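Local coordinates for protein triphenylmethane reductase (Citrobacter sp., PDB 2JL1) that binds NADP and probably uses it to reduce triphenylmethane dyes, a reaction of interest for bioremediation, at residues A[172-175]-A[176-179]. Sequence-based numbering, arbitrary orientation.
With NAP (NADP nicotinamide-adenine-dinucleotide phosphate), chain B.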
loop_
_atom_site.group_PDB
_atom_site.type_symbol
_atom_site.label_atom_id
_atom_site.label_comp_id
_atom_site.label_asym_id
_atom_site.label_seq_id
_atom_site.Cartn_x
_atom_site.Cartn_y
_atom_site.Cartn_z
ATOM N N SER A 172 -11.962 -20.347 -7.540
ATOM C CA SER A 172 -12.959 -19.721 -6.661
ATOM C C SER A 172 -13.390 -20.586 -5.478
ATOM O O SER A 172 -13.315 -21.810 -5.521
ATOM C CB SER A 172 -14.195 -19.287 -7.459
ATOM O OG SER A 172 -14.948 -20.421 -7.902
ATOM N N VAL A 173 -13.822 -19.953 -4.401
ATOM C CA VAL A 173 -14.457 -20.693 -3.307
ATOM C C VAL A 173 -15.665 -19.875 -2.843
ATOM O O VAL A 173 -15.693 -18.655 -3.002
ATOM C CB VAL A 173 -13.489 -20.960 -2.132
ATOM C CG1 VAL A 173 -12.396 -21.979 -2.502
ATOM C CG2 VAL A 173 -12.858 -19.665 -1.675
ATOM N N THR A 174 -16.646 -20.544 -2.255
ATOM C CA THR A 174 -17.897 -19.891 -1.833
ATOM C C THR A 174 -17.638 -18.883 -0.686
ATOM O O THR A 174 -16.712 -19.049 0.114
ATOM C CB THR A 174 -18.958 -20.897 -1.397
ATOM O OG1 THR A 174 -18.485 -21.615 -0.262
ATOM C CG2 THR A 174 -19.313 -21.927 -2.541
ATOM N N ARG A 175 -18.458 -17.838 -0.621
ATOM C CA ARG A 175 -18.439 -16.891 0.513
ATOM C C ARG A 175 -18.578 -17.636 1.815
ATOM O O ARG A 175 -17.944 -17.273 2.804
ATOM C CB ARG A 175 -19.609 -15.935 0.443
ATOM C CG ARG A 175 -19.401 -14.758 -0.406
ATOM C CD ARG A 175 -20.507 -13.758 -0.135
ATOM N NE ARG A 175 -20.545 -12.839 -1.259
ATOM C CZ ARG A 175 -21.367 -12.975 -2.292
ATOM N NH1 ARG A 175 -22.255 -13.960 -2.304
ATOM N NH2 ARG A 175 -21.315 -12.104 -3.289
ATOM N N ASN A 176 -19.431 -18.661 1.814
ATOM C CA ASN A 176 -19.664 -19.454 3.010
ATOM C C ASN A 176 -18.380 -20.055 3.562
ATOM O O ASN A 176 -18.099 -19.917 4.744
ATOM C CB ASN A 176 -20.707 -20.537 2.783
ATOM C CG ASN A 176 -20.964 -21.325 4.023
ATOM O OD1 ASN A 176 -20.754 -22.534 4.054
ATOM N ND2 ASN A 176 -21.371 -20.644 5.077
ATOM N N GLU A 177 -17.590 -20.690 2.705
ATOM C CA GLU A 177 -16.323 -21.294 3.143
ATOM C C GLU A 177 -15.273 -20.265 3.513
ATOM O O GLU A 177 -14.510 -20.486 4.443
ATOM C CB GLU A 177 -15.760 -22.259 2.096
ATOM C CG GLU A 177 -16.653 -23.461 1.850
ATOM C CD GLU A 177 -16.108 -24.393 0.802
ATOM O OE1 GLU A 177 -15.866 -23.967 -0.361
ATOM O OE2 GLU A 177 -15.982 -25.571 1.149
ATOM N N LEU A 178 -15.235 -19.140 2.807
ATOM C CA LEU A 178 -14.319 -18.053 3.178
ATOM C C LEU A 178 -14.708 -17.460 4.525
ATOM O O LEU A 178 -13.847 -17.097 5.326
ATOM C CB LEU A 178 -14.319 -16.963 2.125
ATOM C CG LEU A 178 -13.743 -17.448 0.803
ATOM C CD1 LEU A 178 -14.081 -16.451 -0.337
ATOM C CD2 LEU A 178 -12.234 -17.722 0.955
ATOM N N ALA A 179 -16.011 -17.396 4.785
ATOM C CA ALA A 179 -16.513 -16.874 6.060
ATOM C C ALA A 179 -16.178 -17.807 7.206
ATOM O O ALA A 179 -15.874 -17.366 8.319
ATOM C CB ALA A 179 -18.016 -16.666 5.990
HETATM P PA NAP B . -21.270 -6.898 0.074
HETATM O O1A NAP B . -21.486 -6.031 -1.117
HETATM O O2A NAP B . -22.386 -7.811 0.398
HETATM O O5B NAP B . -20.907 -6.033 1.363
HETATM C C5B NAP B . -20.096 -4.878 1.342
HETATM C C4B NAP B . -20.197 -4.320 2.754
HETATM O O4B NAP B . -19.426 -3.133 2.887
HETATM C C3B NAP B . -21.657 -3.969 3.041
HETATM O O3B NAP B . -22.018 -4.461 4.306
HETATM C C2B NAP B . -21.669 -2.467 3.074
HETATM O O2B NAP B . -22.545 -1.998 4.050
HETATM C C1B NAP B . -20.249 -2.166 3.509
HETATM N N9A NAP B . -19.918 -0.773 3.183
HETATM C C8A NAP B . -20.033 -0.133 1.979
HETATM N N7A NAP B . -19.621 1.145 2.148
HETATM C C5A NAP B . -19.272 1.324 3.444
HETATM C C6A NAP B . -18.797 2.426 4.155
HETATM N N6A NAP B . -18.610 3.600 3.557
HETATM N N1A NAP B . -18.522 2.288 5.495
HETATM C C2A NAP B . -18.725 1.082 6.130
HETATM N N3A NAP B . -19.186 -0.007 5.426
HETATM C C4A NAP B . -19.460 0.122 4.103
HETATM O O3 NAP B . -19.912 -7.747 -0.205
HETATM P PN NAP B . -19.550 -9.280 0.129
HETATM O O1N NAP B . -19.908 -9.506 1.539
HETATM O O2N NAP B . -20.122 -10.155 -0.931
HETATM O O5D NAP B . -17.908 -9.258 0.048
HETATM C C5D NAP B . -17.160 -8.537 1.017
HETATM C C4D NAP B . -16.010 -7.707 0.433
HETATM O O4D NAP B . -15.197 -8.538 -0.377
HETATM C C3D NAP B . -16.494 -6.576 -0.477
HETATM O O3D NAP B . -16.684 -5.343 0.169
HETATM C C2D NAP B . -15.429 -6.475 -1.553
HETATM O O2D NAP B . -14.377 -5.583 -1.246
HETATM C C1D NAP B . -14.839 -7.869 -1.577
HETATM N N1N NAP B . -15.323 -8.550 -2.789
HETATM C C2N NAP B . -14.706 -9.712 -3.127
HETATM C C3N NAP B . -15.071 -10.375 -4.264
HETATM C C7N NAP B . -14.397 -11.622 -4.648
HETATM O O7N NAP B . -14.934 -12.308 -5.776
HETATM N N7N NAP B . -13.321 -11.986 -3.942
HETATM C C4N NAP B . -16.156 -9.907 -5.035
HETATM C C5N NAP B . -16.832 -8.783 -4.630
HETATM C C6N NAP B . -16.368 -8.068 -3.520
HETATM P P2B NAP B . -24.062 -1.571 3.701
HETATM O O1X NAP B . -24.950 -2.755 4.036
HETATM O O2X NAP B . -24.239 -1.212 2.235
HETATM O O3X NAP B . -24.352 -0.377 4.586
HETATM O O HOH W 1 -20.114 -23.895 0.913
#
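T174 lays its OG1 over the backbone N of E177 and caps the first turn of helix 175-186. The N-cap bond from E177 N to T174 OG1 is 3.2 Å long and fairly straight, 162° at the hydrogen. A chi1 of 63° sets OG1 in the gap between T174's own N and C, where it overhangs the helix start. E177 CG passes 3.4 Å from the same OG1, and a water lies 3.0 Å from OG1. That water also donates a weak bond to N176 OD1. E177 OE2 accepts from T275 N, and OE1 bonds a glycerol, probably from the crystallisation liquor.

One residue earlier, V173 packs against L178. The two side chains meet at about a right angle. V173 has two conformers, so the closeness of its CG2 to L178 is doubtful. The backbone closes the turn through L178 N to T174 O (3.1 Å) and A179 N to R175 O (2.8 Å).

The side chain of R175 leaves the helix start, its CB still touching N176 N. It runs extended from CG to NE, and NE donates to O2N of the NADP nicotinamide-side phosphate at 2.7 Å, with a bent angle of 134°. The helix start thus presents an NADP-binding arginine beside Q11 and Y143. In this NmrA-like Rossmann fold, helix 175-186 packs on helix 11-20 through R175 and A179, while V173 and E177 touch L267 and I271 of helix 266-271.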